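Local coordinates for protein sulfotransferase (Mycobacterium tuberculosis, PDB 2ZQ5) that probably transfers a sulfuryl group to an acceptor substrate, as a sulfotransferase-family protein with a P-loop NTPase-like fold, at residues L74-S77 with A78-Y82; T260-A263 with S264-L268; L372-E375 with M376-R380. All coordinates share one frame; numbering follows the deposited sequence.

Contact 1: residues L74-S77 with A78-Y82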
# COMPACT_ATOMS: atom_id res chain seq x y z
N LEU A 74 -16.75 -1.96 6.89
CA LEU A 74 -16.76 -3.40 6.66
C LEU A 74 -15.88 -4.13 7.68
O LEU A 74 -16.26 -5.19 8.18
CB LEU A 74 -16.30 -3.74 5.24
CG LEU A 74 -17.24 -3.30 4.11
CD1 LEU A 74 -16.57 -3.53 2.76
CD2 LEU A 74 -18.55 -4.07 4.19
N SER A 75 -14.71 -3.57 7.98
CA SER A 75 -13.82 -4.20 8.96
C SER A 75 -14.44 -4.17 10.35
O SER A 75 -14.39 -5.17 11.07
CB SER A 75 -12.46 -3.49 8.99
OG SER A 75 -11.64 -3.91 7.92
N GLN A 76 -15.02 -3.04 10.73
CA GLN A 76 -15.65 -2.90 12.04
C GLN A 76 -16.74 -3.96 12.21
O GLN A 76 -16.83 -4.61 13.26
CB GLN A 76 -16.24 -1.50 12.21
CG GLN A 76 -16.80 -1.22 13.60
CD GLN A 76 -15.78 -1.47 14.69
OE1 GLN A 76 -14.66 -0.97 14.63
NE2 GLN A 76 -16.17 -2.25 15.70
N SER A 77 -17.55 -4.13 11.18
CA SER A 77 -18.63 -5.12 11.22
C SER A 77 -18.06 -6.53 11.25
O SER A 77 -18.57 -7.40 11.96
CB SER A 77 -19.54 -4.95 10.00
OG SER A 77 -20.62 -5.87 10.05
N ALA A 78 -17.01 -6.77 10.47
CA ALA A 78 -16.39 -8.09 10.43
C ALA A 78 -15.85 -8.49 11.80
O ALA A 78 -15.96 -9.65 12.19
CB ALA A 78 -15.27 -8.11 9.39
N TRP A 79 -15.25 -7.54 12.51
CA TRP A 79 -14.71 -7.84 13.84
C TRP A 79 -15.81 -8.26 14.80
O TRP A 79 -15.59 -9.08 15.69
CB TRP A 79 -13.93 -6.64 14.39
CG TRP A 79 -12.65 -6.36 13.66
CD1 TRP A 79 -11.76 -7.29 13.19
CD2 TRP A 79 -12.10 -5.08 13.33
NE1 TRP A 79 -10.70 -6.67 12.58
CE2 TRP A 79 -10.88 -5.31 12.65
CE3 TRP A 79 -12.52 -3.76 13.54
CZ2 TRP A 79 -10.07 -4.27 12.18
CZ3 TRP A 79 -11.72 -2.72 13.07
CH2 TRP A 79 -10.51 -2.99 12.40
N LYS A 80 -17.00 -7.68 14.63
CA LYS A 80 -18.14 -8.02 15.49
C LYS A 80 -18.64 -9.41 15.13
O LYS A 80 -19.07 -10.18 16.00
CB LYS A 80 -19.28 -7.03 15.27
CG LYS A 80 -19.04 -5.63 15.78
CD LYS A 80 -20.26 -4.79 15.49
CE LYS A 80 -20.11 -3.37 15.96
NZ LYS A 80 -21.31 -2.58 15.56
N GLN A 81 -18.60 -9.72 13.84
CA GLN A 81 -19.05 -11.02 13.34
C GLN A 81 -18.10 -12.13 13.74
O GLN A 81 -18.51 -13.28 13.94
CB GLN A 81 -19.16 -10.98 11.82
CG GLN A 81 -20.23 -10.06 11.28
CD GLN A 81 -20.14 -9.91 9.77
OE1 GLN A 81 -20.01 -10.90 9.05
NE2 GLN A 81 -20.20 -8.67 9.29
N TYR A 82 -16.81 -11.80 13.84
CA TYR A 82 -15.78 -12.77 14.18
C TYR A 82 -14.90 -12.29 15.32
O TYR A 82 -13.72 -12.02 15.12
CB TYR A 82 -14.92 -13.04 12.95
CG TYR A 82 -15.72 -13.59 11.78
CD1 TYR A 82 -16.02 -14.95 11.70
CD2 TYR A 82 -16.20 -12.75 10.78
CE1 TYR A 82 -16.79 -15.45 10.66
CE2 TYR A 82 -16.97 -13.24 9.73
CZ TYR A 82 -17.26 -14.59 9.68
OH TYR A 82 -18.02 -15.09 8.65

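Contact 2: residues T260-A263 with S264-L268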
# COMPACT_ATOMS: atom_id res chain seq x y z
N THR A 260 17.91 6.19 -11.70
CA THR A 260 17.56 5.34 -12.84
C THR A 260 16.07 5.02 -12.92
O THR A 260 15.62 4.40 -13.88
CB THR A 260 18.34 4.00 -12.84
OG1 THR A 260 17.92 3.20 -11.73
CG2 THR A 260 19.83 4.26 -12.75
N ILE A 261 15.30 5.43 -11.91
CA ILE A 261 13.86 5.16 -11.90
C ILE A 261 12.97 6.37 -11.63
O ILE A 261 11.75 6.29 -11.81
CB ILE A 261 13.49 4.06 -10.87
CG1 ILE A 261 14.00 4.44 -9.48
CG2 ILE A 261 14.07 2.72 -11.31
CD1 ILE A 261 13.49 3.52 -8.38
N MET A 262 13.55 7.49 -11.19
CA MET A 262 12.76 8.68 -10.88
C MET A 262 11.85 9.12 -12.03
O MET A 262 10.68 9.43 -11.82
CB MET A 262 13.67 9.83 -10.45
CG MET A 262 12.93 11.12 -10.05
SD MET A 262 11.62 10.93 -8.79
CE MET A 262 12.58 10.67 -7.32
N ALA A 263 12.37 9.15 -13.26
CA ALA A 263 11.54 9.56 -14.38
C ALA A 263 10.36 8.60 -14.56
O ALA A 263 9.23 9.02 -14.77
CB ALA A 263 12.36 9.61 -15.67
N SER A 264 10.64 7.30 -14.44
CA SER A 264 9.61 6.27 -14.58
C SER A 264 8.56 6.41 -13.50
O SER A 264 7.36 6.26 -13.75
CB SER A 264 10.25 4.88 -14.50
OG SER A 264 9.28 3.86 -14.62
N MET A 265 9.00 6.72 -12.28
CA MET A 265 8.10 6.90 -11.15
C MET A 265 7.15 8.06 -11.41
O MET A 265 5.95 7.98 -11.16
CB MET A 265 8.90 7.15 -9.88
CG MET A 265 9.75 5.97 -9.44
SD MET A 265 10.96 6.42 -8.18
CE MET A 265 9.89 6.95 -6.87
N CYS A 266 7.71 9.16 -11.92
CA CYS A 266 6.91 10.34 -12.21
C CYS A 266 5.95 10.10 -13.37
O CYS A 266 4.81 10.57 -13.35
CB CYS A 266 7.82 11.53 -12.52
SG CYS A 266 8.77 12.13 -11.10
N SER A 267 6.42 9.38 -14.38
CA SER A 267 5.59 9.07 -15.54
C SER A 267 4.40 8.22 -15.13
O SER A 267 3.29 8.40 -15.63
CB SER A 267 6.43 8.34 -16.60
OG SER A 267 5.66 8.07 -17.76
N LEU A 268 4.63 7.28 -14.21
CA LEU A 268 3.54 6.43 -13.74
C LEU A 268 2.49 7.28 -13.04
O LEU A 268 1.29 7.13 -13.28
CB LEU A 268 4.07 5.37 -12.77
CG LEU A 268 3.01 4.53 -12.04
CD1 LEU A 268 2.16 3.79 -13.05
CD2 LEU A 268 3.69 3.56 -11.09
O HOH W 1 13.29 6.42 -14.84

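Contact 3: residues L372-E375 with M376-R380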
# COMPACT_ATOMS: atom_id res chain seq x y z
N LEU A 372 13.70 17.84 -13.59
CA LEU A 372 14.85 17.29 -12.89
C LEU A 372 16.03 16.97 -13.78
O LEU A 372 15.89 16.82 -14.99
CB LEU A 372 14.43 16.01 -12.17
CG LEU A 372 13.22 16.07 -11.24
CD1 LEU A 372 12.87 14.67 -10.77
CD2 LEU A 372 13.52 16.98 -10.05
N THR A 373 17.20 16.87 -13.16
CA THR A 373 18.41 16.50 -13.86
C THR A 373 18.91 15.27 -13.11
O THR A 373 18.55 15.05 -11.95
CB THR A 373 19.52 17.57 -13.78
OG1 THR A 373 19.94 17.74 -12.42
CG2 THR A 373 19.03 18.89 -14.34
N VAL A 374 19.74 14.46 -13.77
CA VAL A 374 20.26 13.27 -13.12
C VAL A 374 21.10 13.69 -11.90
O VAL A 374 21.12 12.99 -10.89
CB VAL A 374 21.11 12.43 -14.10
CG1 VAL A 374 22.34 13.21 -14.55
CG2 VAL A 374 21.51 11.11 -13.45
N GLU A 375 21.77 14.83 -12.01
CA GLU A 375 22.59 15.34 -10.91
C GLU A 375 21.73 15.63 -9.68
O GLU A 375 22.12 15.33 -8.55
CB GLU A 375 23.33 16.62 -11.32
CG GLU A 375 24.44 16.45 -12.35
CD GLU A 375 23.93 16.21 -13.76
OE1 GLU A 375 22.82 16.68 -14.08
OE2 GLU A 375 24.65 15.57 -14.55
N MET A 376 20.57 16.23 -9.90
CA MET A 376 19.67 16.56 -8.81
C MET A 376 19.22 15.31 -8.07
O MET A 376 19.17 15.29 -6.84
CB MET A 376 18.43 17.31 -9.32
CG MET A 376 18.69 18.74 -9.73
SD MET A 376 17.28 19.46 -10.59
CE MET A 376 16.16 19.77 -9.22
N VAL A 377 18.90 14.26 -8.82
CA VAL A 377 18.45 13.03 -8.19
C VAL A 377 19.57 12.34 -7.41
O VAL A 377 19.36 11.89 -6.28
CB VAL A 377 17.85 12.06 -9.23
CG1 VAL A 377 17.23 10.86 -8.52
CG2 VAL A 377 16.80 12.77 -10.06
N LYS A 378 20.76 12.26 -8.00
CA LYS A 378 21.88 11.63 -7.31
C LYS A 378 22.22 12.38 -6.03
O LYS A 378 22.60 11.78 -5.02
CB LYS A 378 23.11 11.55 -8.21
CG LYS A 378 22.98 10.52 -9.33
CD LYS A 378 24.26 10.40 -10.15
CE LYS A 378 24.54 11.68 -10.93
NZ LYS A 378 25.77 11.56 -11.77
N GLU A 379 22.07 13.70 -6.07
CA GLU A 379 22.35 14.55 -4.91
C GLU A 379 21.31 14.34 -3.80
O GLU A 379 21.67 14.10 -2.65
CB GLU A 379 22.35 16.02 -5.34
CG GLU A 379 22.28 17.03 -4.19
CD GLU A 379 23.60 17.26 -3.49
OE1 GLU A 379 24.57 16.51 -3.74
OE2 GLU A 379 23.67 18.20 -2.66
N ARG A 380 20.03 14.42 -4.15
CA ARG A 380 18.96 14.25 -3.17
C ARG A 380 18.97 12.87 -2.53
O ARG A 380 18.65 12.71 -1.36
CB ARG A 380 17.60 14.50 -3.84
CG ARG A 380 16.43 14.65 -2.87
CD ARG A 380 16.62 15.87 -1.97
NE ARG A 380 15.46 16.14 -1.12
CZ ARG A 380 14.34 16.74 -1.54
NH1 ARG A 380 14.22 17.13 -2.80
NH2 ARG A 380 13.35 16.95 -0.68

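Contact 1: residues L74-S77 with A78-Y82
L74 to Q81 form the last two turns of helix 55-81, where A78 N donates to L74 O and W79 N to S75 O at 2.9 Å. The ladder then slackens: K80 N makes weak bonds to both Q76 O and S77 O, and Q81 N restores the regular spacing by bonding to S77 O at 3.0 Å. Y82 N still reaches A78 O, but Y82 is the first residue to leave helical angles. With CG anti to the carbonyl carbon (chi1 -69°), the W79 indole lies back along the preceding turn. S75 O sits 3.1 Å above the plane of that ring, offset toward its rim, and S75 CB makes a CH-pi contact 4.1 Å from the centroid of the six-membered ring. Q76 comes to the ring edge, its OE1 in the ring plane and 3.7 Å from W79 CE3, amide and indole planes 74° apart. Round the helix from there, Q81 NE2 donates to S77 OG at 2.9 Å, with S77 OG in the plane of the Q81 amide. This helix end packs on helix 206-219: R214 forms a cation-pi contact with W79, and S75 OG is hydrogen-bonded to N215 and to Q180. K80 NZ forms a salt bridge with D28. Contacts at face and edge, with the R214 cation, should restrict indole rotation, while the S77-Q81 bond gives two polar ends a local partner where the helix ends.

Contact 2: residues T260-A263 with S264-L268
I261 and M265 meet across the first turn of helix 262-272, which comes after strand 250-255 of the parallel sheet of the sulfotransferase fold, with I261 at the N-cap position. Three i to i+4 backbone bonds start the helix. M265 N donates to I261 O at 2.8 Å, and C266 N and S267 N follow with bonds to M262 O and A263 O. One water bridges the turn: it accepts from S264 N at 2.8 Å and donates to T260 O at 3.2 Å, linking an amide of the first turn to the carbonyl of the residue before the cap. Apolar contacts run along the same turn. I261 carries CG1 between its backbone N and carbonyl carbon (chi1 56°), and both CG1 and CD1 lie 3.9 Å from M265 SD. M265 CG, meanwhile, passes 3.1 Å from I261 O. The second apolar pair is sulfur against sulfur, M262 with C266. These side chains face other parts of the fold: M262 touches A289 and M290, M265 touches W293 and C266 touches I285, all on helix 282-304. S264 instead meets R101 and Y365 in loops. M262 bends at chi2 and chi3, bringing its SD to 3.9 Å from C266 SG.

Contact 3: residues L372-E375 with M376-R380
T373 OG1 caps the start of helix 374-380 by accepting from M376 N at 3.0 Å, with an N-H...O angle of 155°. A chi1 of 64° leaves this oxygen flanked by N and C of its own residue and turns it toward the amide of M376. The cap is the side-chain bond; the carbonyl of T373 opens the regular backbone series by accepting from V377 N at 3.2 Å. K378 N to V374 O and E379 N to E375 O, each 3.0 Å, carry the helix onward. M376 wraps back over this cap. Its CG lies 3.1 Å from T373 OG1, its SD comes near the backbone N of T373, and the bend at chi3 (76°) brings CE to 3.9 Å from L372 CD2, the L372 and M376 side chains crossing at about a right angle. L372, just ahead of the cap, also reaches V377: its CD1 lies 4.4 Å from V377 CG2. On another side of the turn, K378 slants across V374, its CE 4.0 Å from V374 CG2, and a bend at chi3 leaves NZ 5.0 Å from E375 OE2; the opposite charges are not in contact, and any attraction between them is probably weak. In the fold, L372 and V377 rest on M290 of helix 282-304, and R380 touches M290 and S294 there. The V258-E259 loop, between strand 250-255 and helix 262-272, meets V377, while its E259 also touches V374 and K378.

Along the chain the three contacts come in series, on helices 55-81, 262-272 and 374-380. Contact 1 marks a helix end, contacts 2 and 3 helix beginnings. Contact 1 lies on the opposite side of the chain's centre from the other two, its centre about 39 Å from that of contact 2 and about 47 Å from that of contact 3. Contacts 2 and 3 have centres about 13 Å apart and touch: M262 CG packs on L372 CD1 at 3.6 Å, and M262 CB approaches V377 CG1. Both also pack on helix 282-304, meeting at M290, so the last helix, 374-380, is packed against helices 262-272 and 282-304, while contact 1 packs on helix 206-219.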